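Local coordinates for protein ribulose-5-phosphate reductase 1 (Staphylococcus aureus, PDB 6XHK) that catalyses the NADPH-dependent reduction of D-ribulose 5-phosphate to D-ribitol 5-phosphate in wall teichoic acid biosynthesis, at residues P132-V146 / Y294-K308. Numbering follows the deposited sequence.
Sequences PDDIDLSIISYTELV and YIQYPDIVDKLALLK
Leu304 O is held by two donors: Tyr142 OH of the other segment, at 2.9 Å from Leu304 O, and Leu307 N, three residues further along the same segment, the two arriving from opposite faces of the carbonyl plane. The phenol comes in 38° out of that plane, while the carbonyl oxygen itself lies in the plane of the ring, at its edge. Tyrosine suits the place because its long, flat side chain can reach the backbone oxygen of Leu304 and still end in a donor. Its chi1 of 41° sets CG between the backbone N and the carbonyl carbon, which carries the ring toward 294-308, where Tyr142 CZ packs on Leu307 CB at 4.0 Å.

A second polar link joins Lys308, its chain fully extended, to Ser138: Lys308 NZ donates to Ser138 OG at 3.0 Å. The same serine hydroxyl donates to OD1 of Asp136, the N-cap of the short, weakly bonded helix 137-140. Along the way Lys308 CD lies on Ile139 CG2.

Away from Lys308, toward Tyr294, apolar packing takes over. Ile139 CD1 wedges against Val301 CG1, which offers a packing surface, and Ala305, whose lone methyl allows close backbone approach. Ile140 CD1 sits over one face of the Tyr294 ring, 3.8 Å from its centroid, a CH-pi contact. The polar exception is Tyr294 OH, which donates to Thr143 OG1 at 3.2 Å. Val146 CG2 and Leu304 CD1 meet tip to tip.

Tyr142 also touches Glu65; Glu65 and Glu144 are predicted ligands of the catalytic zinc. The contact thus joins the segment leading into helix 143-155, which carries Glu144, to the helices between the Rossmann-type parallel sheet and strand 308-314. Apolar packing supplies the area, while bonds from Tyr142, Lys308 and Tyr294 fix the segments' relative placement.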
ATOM      1  N   PRO A 132      12.089  -3.661  14.470  1.00112.73           N
ATOM      2  CA  PRO A 132      13.404  -3.596  15.111  1.00116.84           C
ATOM      3  C   PRO A 132      13.529  -2.360  15.987  1.00121.83           C
ATOM      4  O   PRO A 132      12.702  -1.445  15.947  1.00116.63           O
ATOM      5  CB  PRO A 132      14.378  -3.553  13.933  1.00122.34           C
ATOM      6  CG  PRO A 132      13.534  -3.851  12.708  1.00116.59           C
ATOM      7  CD  PRO A 132      12.180  -3.364  13.035  1.00111.51           C
ATOM      8  N   ASP A 133      14.599  -2.350  16.788  1.00130.14           N
ATOM      9  CA  ASP A 133      14.696  -1.398  17.891  1.00134.19           C
ATOM     10  C   ASP A 133      14.731   0.034  17.373  1.00137.89           C
ATOM     11  O   ASP A 133      13.891   0.866  17.738  1.00143.00           O
ATOM     12  CB  ASP A 133      15.923  -1.712  18.751  1.00131.35           C
ATOM     13  N   ASP A 134      15.687   0.334  16.503  1.00125.97           N
ATOM     14  CA  ASP A 134      15.766   1.637  15.863  1.00127.59           C
ATOM     15  C   ASP A 134      15.306   1.492  14.432  1.00126.33           C
ATOM     16  O   ASP A 134      15.826   0.647  13.698  1.00137.60           O
ATOM     17  CB  ASP A 134      17.184   2.212  15.905  1.00148.47           C
ATOM     18  CG  ASP A 134      17.618   2.611  17.310  1.00161.95           C
ATOM     19  OD1 ASP A 134      16.813   2.466  18.259  1.00163.60           O
ATOM     20  OD2 ASP A 134      18.768   3.082  17.460  1.00165.80           O
ATOM     21  N   ILE A 135      14.327   2.305  14.044  1.00124.12           N
ATOM     22  CA  ILE A 135      13.780   2.247  12.696  1.00115.58           C
ATOM     23  C   ILE A 135      12.818   3.417  12.545  1.00109.81           C
ATOM     24  O   ILE A 135      12.061   3.736  13.468  1.00127.29           O
ATOM     25  CB  ILE A 135      13.099   0.891  12.422  1.00107.12           C
ATOM     26  CG1 ILE A 135      12.691   0.769  10.960  1.00106.20           C
ATOM     27  CG2 ILE A 135      11.863   0.715  13.298  1.00106.43           C
ATOM     28  CD1 ILE A 135      12.267  -0.630  10.584  1.00 94.64           C
ATOM     29  N   ASP A 136      12.878   4.098  11.408  1.00102.88           N
ATOM     30  CA  ASP A 136      12.055   5.282  11.194  1.00 93.49           C
ATOM     31  C   ASP A 136      10.605   4.848  11.075  1.00 91.16           C
ATOM     32  O   ASP A 136      10.203   4.274  10.064  1.00119.87           O
ATOM     33  CB  ASP A 136      12.539   6.037   9.956  1.00 94.52           C
ATOM     34  CG  ASP A 136      11.807   7.368   9.736  1.00103.97           C
ATOM     35  OD1 ASP A 136      10.650   7.514  10.205  1.00 91.59           O
ATOM     36  OD2 ASP A 136      12.415   8.280   9.114  1.00102.19           O
ATOM     37  N   LEU A 137       9.813   5.103  12.110  1.00 98.35           N
ATOM     38  CA  LEU A 137       8.441   4.613  12.092  1.00 94.78           C
ATOM     39  C   LEU A 137       7.555   5.409  11.141  1.00 86.88           C
ATOM     40  O   LEU A 137       6.573   4.861  10.612  1.00104.47           O
ATOM     41  CB  LEU A 137       7.848   4.612  13.507  1.00 91.84           C
ATOM     42  CG  LEU A 137       8.514   3.883  14.683  1.00 88.14           C
ATOM     43  CD1 LEU A 137       7.687   4.113  15.920  1.00 87.23           C
ATOM     44  CD2 LEU A 137       8.681   2.381  14.436  1.00 88.47           C
ATOM     45  N   SER A 138       7.883   6.685  10.894  1.00 87.40           N
ATOM     46  CA  SER A 138       7.046   7.499  10.012  1.00 99.06           C
ATOM     47  C   SER A 138       6.956   6.896   8.608  1.00102.06           C
ATOM     48  O   SER A 138       5.954   7.081   7.904  1.00 96.88           O
ATOM     49  CB  SER A 138       7.574   8.931   9.938  1.00 87.52           C
ATOM     50  OG  SER A 138       8.829   8.978   9.276  1.00 99.60           O
ATOM     51  N   ILE A 139       7.975   6.159   8.184  1.00 95.48           N
ATOM     52  CA  ILE A 139       7.945   5.589   6.848  1.00 98.81           C
ATOM     53  C   ILE A 139       7.521   4.120   6.866  1.00 95.05           C
ATOM     54  O   ILE A 139       6.912   3.652   5.893  1.00 99.39           O
ATOM     55  CB  ILE A 139       9.304   5.823   6.150  1.00103.74           C
ATOM     56  CG1 ILE A 139      10.422   5.025   6.810  1.00105.68           C
ATOM     57  CG2 ILE A 139       9.654   7.318   6.169  1.00 91.39           C
ATOM     58  CD1 ILE A 139      11.792   5.508   6.403  1.00108.07           C
ATOM     59  N   ILE A 140       7.760   3.402   7.960  1.00 92.64           N
ATOM     60  CA  ILE A 140       7.121   2.123   8.209  1.00 87.50           C
ATOM     61  C   ILE A 140       5.592   2.217   8.270  1.00 85.80           C
ATOM     62  O   ILE A 140       4.922   1.187   8.191  1.00112.65           O
ATOM     63  CB  ILE A 140       7.756   1.534   9.503  1.00 93.64           C
ATOM     64  CG1 ILE A 140       9.267   1.419   9.333  1.00 97.82           C
ATOM     65  CG2 ILE A 140       7.165   0.210   9.956  1.00 87.45           C
ATOM     66  CD1 ILE A 140       9.667   0.576   8.138  1.00 91.11           C
ATOM     67  N   SER A 141       5.010   3.420   8.396  1.00110.69           N
ATOM     68  CA  SER A 141       3.547   3.497   8.506  1.00104.71           C
ATOM     69  C   SER A 141       2.842   2.926   7.267  1.00101.13           C
ATOM     70  O   SER A 141       1.794   2.272   7.383  1.00100.49           O
ATOM     71  CB  SER A 141       3.081   4.933   8.766  1.00107.07           C
ATOM     72  OG  SER A 141       3.582   5.848   7.811  1.00108.56           O
ATOM     73  N   TYR A 142       3.389   3.147   6.077  1.00 99.06           N
ATOM     74  CA  TYR A 142       2.733   2.619   4.878  1.00 96.01           C
ATOM     75  C   TYR A 142       3.355   1.292   4.428  1.00 94.15           C
ATOM     76  O   TYR A 142       3.660   1.075   3.264  1.00 92.06           O
ATOM     77  CB  TYR A 142       2.731   3.661   3.760  1.00106.15           C
ATOM     78  CG  TYR A 142       3.995   4.480   3.560  1.00106.38           C
ATOM     79  CD1 TYR A 142       4.055   5.812   3.943  1.00103.00           C
ATOM     80  CD2 TYR A 142       5.095   3.939   2.896  1.00104.66           C
ATOM     81  CE1 TYR A 142       5.193   6.564   3.728  1.00 99.81           C
ATOM     82  CE2 TYR A 142       6.238   4.683   2.673  1.00106.57           C
ATOM     83  CZ  TYR A 142       6.287   6.002   3.097  1.00107.61           C
ATOM     84  OH  TYR A 142       7.426   6.771   2.897  1.00 99.98           O
ATOM     85  N   THR A 143       3.520   0.364   5.372  1.00 95.26           N
ATOM     86  CA  THR A 143       3.925  -1.009   5.081  1.00103.27           C
ATOM     87  C   THR A 143       2.834  -1.858   4.425  1.00103.45           C
ATOM     88  O   THR A 143       3.173  -2.846   3.764  1.00103.03           O
ATOM     89  CB  THR A 143       4.433  -1.667   6.375  1.00101.13           C
ATOM     90  OG1 THR A 143       5.403  -0.809   6.989  1.00 98.69           O
ATOM     91  CG2 THR A 143       5.012  -3.057   6.167  1.00 96.12           C
ATOM     92  N   GLU A 144       1.546  -1.500   4.564  1.00109.51           N
ATOM     93  CA  GLU A 144       0.511  -2.220   3.821  1.00 90.63           C
ATOM     94  C   GLU A 144       0.761  -2.176   2.316  1.00113.24           C
ATOM     95  O   GLU A 144       0.535  -3.169   1.613  1.00119.13           O
ATOM     96  CB  GLU A 144      -0.876  -1.663   4.093  1.00 91.37           C
ATOM     97  CG  GLU A 144      -1.957  -2.657   3.705  1.00132.93           C
ATOM     98  CD  GLU A 144      -3.239  -2.001   3.231  1.00148.01           C
ATOM     99  OE1 GLU A 144      -3.154  -0.910   2.616  1.00144.29           O
ATOM    100  OE2 GLU A 144      -4.327  -2.566   3.487  1.00159.14           O
ATOM    101  N   LEU A 145       1.177  -1.024   1.786  1.00 87.94           N
ATOM    102  CA  LEU A 145       1.471  -0.984   0.360  1.00 95.90           C
ATOM    103  C   LEU A 145       2.611  -1.917   0.013  1.00 90.86           C
ATOM    104  O   LEU A 145       2.571  -2.604  -1.017  1.00 92.34           O
ATOM    105  CB  LEU A 145       1.771   0.440  -0.097  1.00103.81           C
ATOM    106  CG  LEU A 145       0.591   1.086  -0.819  1.00107.70           C
ATOM    107  CD1 LEU A 145      -0.678   0.973  -0.005  1.00118.22           C
ATOM    108  CD2 LEU A 145       0.879   2.530  -1.150  1.00105.17           C
ATOM    109  N   VAL A 146       3.621  -1.988   0.877  1.00 91.74           N
ATOM    110  CA  VAL A 146       4.728  -2.884   0.588  1.00 92.32           C
ATOM    111  C   VAL A 146       4.263  -4.323   0.638  1.00 93.84           C
ATOM    112  O   VAL A 146       4.755  -5.170  -0.117  1.00102.62           O
ATOM    113  CB  VAL A 146       5.894  -2.636   1.556  1.00 92.05           C
ATOM    114  CG1 VAL A 146       7.026  -3.580   1.232  1.00 89.43           C
ATOM    115  CG2 VAL A 146       6.357  -1.200   1.439  1.00 90.27           C
ATOM    116  N   TYR A 294      12.944  -5.545   5.774  1.00104.83           N
ATOM    117  CA  TYR A 294      13.490  -4.325   6.359  1.00113.14           C
ATOM    118  C   TYR A 294      14.767  -4.624   7.134  1.00122.45           C
ATOM    119  O   TYR A 294      15.751  -3.876   7.050  1.00120.69           O
ATOM    120  CB  TYR A 294      12.462  -3.679   7.290  1.00114.35           C
ATOM    121  CG  TYR A 294      11.239  -3.068   6.649  1.00102.89           C
ATOM    122  CD1 TYR A 294      11.273  -2.564   5.362  1.00100.12           C
ATOM    123  CD2 TYR A 294      10.033  -3.027   7.339  1.00104.29           C
ATOM    124  CE1 TYR A 294      10.139  -2.004   4.791  1.00 99.19           C
ATOM    125  CE2 TYR A 294       8.898  -2.483   6.778  1.00104.88           C
ATOM    126  CZ  TYR A 294       8.951  -1.974   5.504  1.00100.18           C
ATOM    127  OH  TYR A 294       7.811  -1.432   4.953  1.00 89.15           O
ATOM    128  N   ILE A 295      14.762  -5.718   7.902  1.00132.87           N
ATOM    129  CA  ILE A 295      15.962  -6.149   8.615  1.00134.65           C
ATOM    130  C   ILE A 295      17.081  -6.433   7.619  1.00136.34           C
ATOM    131  O   ILE A 295      18.220  -5.986   7.792  1.00138.89           O
ATOM    132  CB  ILE A 295      15.655  -7.387   9.481  1.00127.68           C
ATOM    133  CG1 ILE A 295      14.519  -7.103  10.471  1.00120.81           C
ATOM    134  CG2 ILE A 295      16.891  -7.843  10.231  1.00122.70           C
ATOM    135  CD1 ILE A 295      14.062  -8.330  11.262  1.00111.19           C
ATOM    136  N   GLN A 296      16.752  -7.142   6.538  1.00129.42           N
ATOM    137  CA  GLN A 296      17.769  -7.683   5.640  1.00131.74           C
ATOM    138  C   GLN A 296      18.418  -6.595   4.790  1.00138.72           C
ATOM    139  O   GLN A 296      19.645  -6.446   4.787  1.00153.85           O
ATOM    140  CB  GLN A 296      17.153  -8.750   4.746  1.00130.78           C
ATOM    141  CG  GLN A 296      18.163  -9.475   3.899  1.00134.90           C
ATOM    142  CD  GLN A 296      17.547 -10.663   3.216  1.00142.16           C
ATOM    143  OE1 GLN A 296      16.369 -10.967   3.418  1.00151.24           O
ATOM    144  NE2 GLN A 296      18.338 -11.347   2.395  1.00146.70           N
ATOM    145  N   TYR A 297      17.618  -5.854   4.017  1.00138.71           N
ATOM    146  CA  TYR A 297      18.112  -4.746   3.199  1.00135.84           C
ATOM    147  C   TYR A 297      17.516  -3.456   3.740  1.00130.40           C
ATOM    148  O   TYR A 297      16.407  -3.064   3.344  1.00128.53           O
ATOM    149  CB  TYR A 297      17.750  -4.923   1.720  1.00140.47           C
ATOM    150  CG  TYR A 297      18.064  -6.290   1.170  1.00143.19           C
ATOM    151  CD1 TYR A 297      19.368  -6.756   1.118  1.00146.60           C
ATOM    152  CD2 TYR A 297      17.053  -7.119   0.714  1.00139.41           C
ATOM    153  CE1 TYR A 297      19.657  -8.008   0.630  1.00144.32           C
ATOM    154  CE2 TYR A 297      17.330  -8.367   0.227  1.00142.69           C
ATOM    155  CZ  TYR A 297      18.636  -8.811   0.184  1.00148.96           C
ATOM    156  OH  TYR A 297      18.915 -10.068  -0.311  1.00158.57           O
ATOM    157  N   PRO A 298      18.196  -2.759   4.653  1.00126.68           N
ATOM    158  CA  PRO A 298      17.713  -1.433   5.059  1.00120.26           C
ATOM    159  C   PRO A 298      17.756  -0.419   3.929  1.00121.42           C
ATOM    160  O   PRO A 298      17.170   0.659   4.081  1.00126.20           O
ATOM    161  CB  PRO A 298      18.647  -1.046   6.214  1.00111.62           C
ATOM    162  CG  PRO A 298      19.225  -2.345   6.688  1.00113.49           C
ATOM    163  CD  PRO A 298      19.339  -3.203   5.465  1.00123.41           C
ATOM    164  N   ASP A 299      18.418  -0.731   2.802  1.00119.77           N
ATOM    165  CA  ASP A 299      18.267   0.073   1.590  1.00127.12           C
ATOM    166  C   ASP A 299      16.799   0.337   1.278  1.00133.22           C
ATOM    167  O   ASP A 299      16.452   1.406   0.768  1.00139.80           O
ATOM    168  CB  ASP A 299      18.886  -0.637   0.383  1.00137.06           C
ATOM    169  CG  ASP A 299      20.191  -1.325   0.707  1.00154.37           C
ATOM    170  OD1 ASP A 299      20.912  -0.855   1.612  1.00163.66           O
ATOM    171  OD2 ASP A 299      20.496  -2.334   0.029  1.00155.60           O
ATOM    172  N   ILE A 300      15.934  -0.645   1.550  1.00123.18           N
ATOM    173  CA  ILE A 300      14.505  -0.509   1.277  1.00108.05           C
ATOM    174  C   ILE A 300      13.905   0.643   2.069  1.00115.40           C
ATOM    175  O   ILE A 300      13.223   1.512   1.510  1.00114.14           O
ATOM    176  CB  ILE A 300      13.777  -1.836   1.562  1.00102.25           C
ATOM    177  CG1 ILE A 300      14.416  -2.979   0.753  1.00102.12           C
ATOM    178  CG2 ILE A 300      12.287  -1.685   1.358  1.00 90.76           C
ATOM    179  CD1 ILE A 300      14.069  -4.379   1.227  1.00 98.54           C
ATOM    180  N   VAL A 301      14.137   0.662   3.384  1.00120.05           N
ATOM    181  CA  VAL A 301      13.588   1.723   4.227  1.00108.14           C
ATOM    182  C   VAL A 301      14.106   3.084   3.772  1.00104.44           C
ATOM    183  O   VAL A 301      13.378   4.085   3.800  1.00 95.51           O
ATOM    184  CB  VAL A 301      13.908   1.435   5.707  1.00107.74           C
ATOM    185  CG1 VAL A 301      13.239   2.442   6.619  1.00113.29           C
ATOM    186  CG2 VAL A 301      13.443   0.026   6.080  1.00101.72           C
ATOM    187  N   ASP A 302      15.354   3.133   3.295  1.00111.92           N
ATOM    188  CA  ASP A 302      15.879   4.398   2.789  1.00115.27           C
ATOM    189  C   ASP A 302      15.250   4.762   1.444  1.00115.56           C
ATOM    190  O   ASP A 302      14.920   5.934   1.213  1.00 99.59           O
ATOM    191  CB  ASP A 302      17.409   4.356   2.697  1.00128.91           C
ATOM    192  CG  ASP A 302      18.086   4.216   4.067  1.00139.98           C
ATOM    193  OD1 ASP A 302      17.780   5.026   4.969  1.00143.85           O
ATOM    194  OD2 ASP A 302      18.966   3.339   4.230  1.00141.39           O
ATOM    195  N   LYS A 303      15.054   3.774   0.550  1.00119.95           N
ATOM    196  CA  LYS A 303      14.385   4.056  -0.723  1.00112.39           C
ATOM    197  C   LYS A 303      12.907   4.363  -0.497  1.00111.28           C
ATOM    198  O   LYS A 303      12.363   5.283  -1.120  1.00 94.52           O
ATOM    199  CB  LYS A 303      14.582   2.898  -1.718  1.00 96.52           C
ATOM    200  N   LEU A 304      12.257   3.636   0.431  1.00111.50           N
ATOM    201  CA  LEU A 304      10.869   3.924   0.810  1.00103.62           C
ATOM    202  C   LEU A 304      10.698   5.325   1.360  1.00101.19           C
ATOM    203  O   LEU A 304       9.612   5.905   1.252  1.00 90.87           O
ATOM    204  CB  LEU A 304      10.374   2.923   1.850  1.00 91.72           C
ATOM    205  CG  LEU A 304       9.851   1.627   1.248  1.00 97.86           C
ATOM    206  CD1 LEU A 304       9.678   0.540   2.300  1.00 90.51           C
ATOM    207  CD2 LEU A 304       8.519   1.938   0.581  1.00106.95           C
ATOM    208  N   ALA A 305      11.745   5.873   1.966  1.00109.59           N
ATOM    209  CA  ALA A 305      11.649   7.197   2.552  1.00 95.08           C
ATOM    210  C   ALA A 305      11.339   8.265   1.502  1.00112.69           C
ATOM    211  O   ALA A 305      10.664   9.257   1.814  1.00107.69           O
ATOM    212  CB  ALA A 305      12.940   7.500   3.286  1.00 97.52           C
ATOM    213  N   LEU A 306      11.797   8.074   0.252  1.00119.82           N
ATOM    214  CA  LEU A 306      11.483   9.003  -0.833  1.00 97.02           C
ATOM    215  C   LEU A 306      10.000   9.090  -1.148  1.00 97.75           C
ATOM    216  O   LEU A 306       9.608  10.017  -1.870  1.00106.68           O
ATOM    217  CB  LEU A 306      12.248   8.639  -2.106  1.00 98.33           C
ATOM    218  CG  LEU A 306      13.648   9.223  -2.210  1.00118.21           C
ATOM    219  CD1 LEU A 306      13.544  10.738  -2.096  1.00118.19           C
ATOM    220  CD2 LEU A 306      14.569   8.671  -1.125  1.00116.86           C
ATOM    221  N   LEU A 307       9.179   8.167  -0.633  1.00 92.68           N
ATOM    222  CA  LEU A 307       7.733   8.239  -0.798  1.00 90.96           C
ATOM    223  C   LEU A 307       7.049   9.092   0.250  1.00110.04           C
ATOM    224  O   LEU A 307       5.936   9.572  -0.004  1.00104.95           O
ATOM    225  CB  LEU A 307       7.091   6.858  -0.726  1.00 88.73           C
ATOM    226  CG  LEU A 307       6.666   6.211  -2.032  1.00 92.53           C
ATOM    227  CD1 LEU A 307       6.256   4.788  -1.729  1.00 98.64           C
ATOM    228  CD2 LEU A 307       5.559   6.982  -2.738  1.00 87.52           C
ATOM    229  N   LYS A 308       7.658   9.245   1.433  1.00118.95           N
ATOM    230  CA  LYS A 308       7.086  10.071   2.493  1.00118.95           C
ATOM    231  C   LYS A 308       6.881  11.475   1.951  1.00112.24           C
ATOM    232  O   LYS A 308       7.852  12.192   1.689  1.00119.35           O
ATOM    233  CB  LYS A 308       7.985  10.095   3.737  1.00116.95           C
ATOM    234  CG  LYS A 308       7.461  10.943   4.921  1.00109.81           C
ATOM    235  CD  LYS A 308       8.458  10.865   6.083  1.00110.19           C
ATOM    236  CE  LYS A 308       8.095  11.722   7.281  1.00108.19           C
ATOM    237  NZ  LYS A 308       9.238  11.728   8.231  1.00111.99           N
TER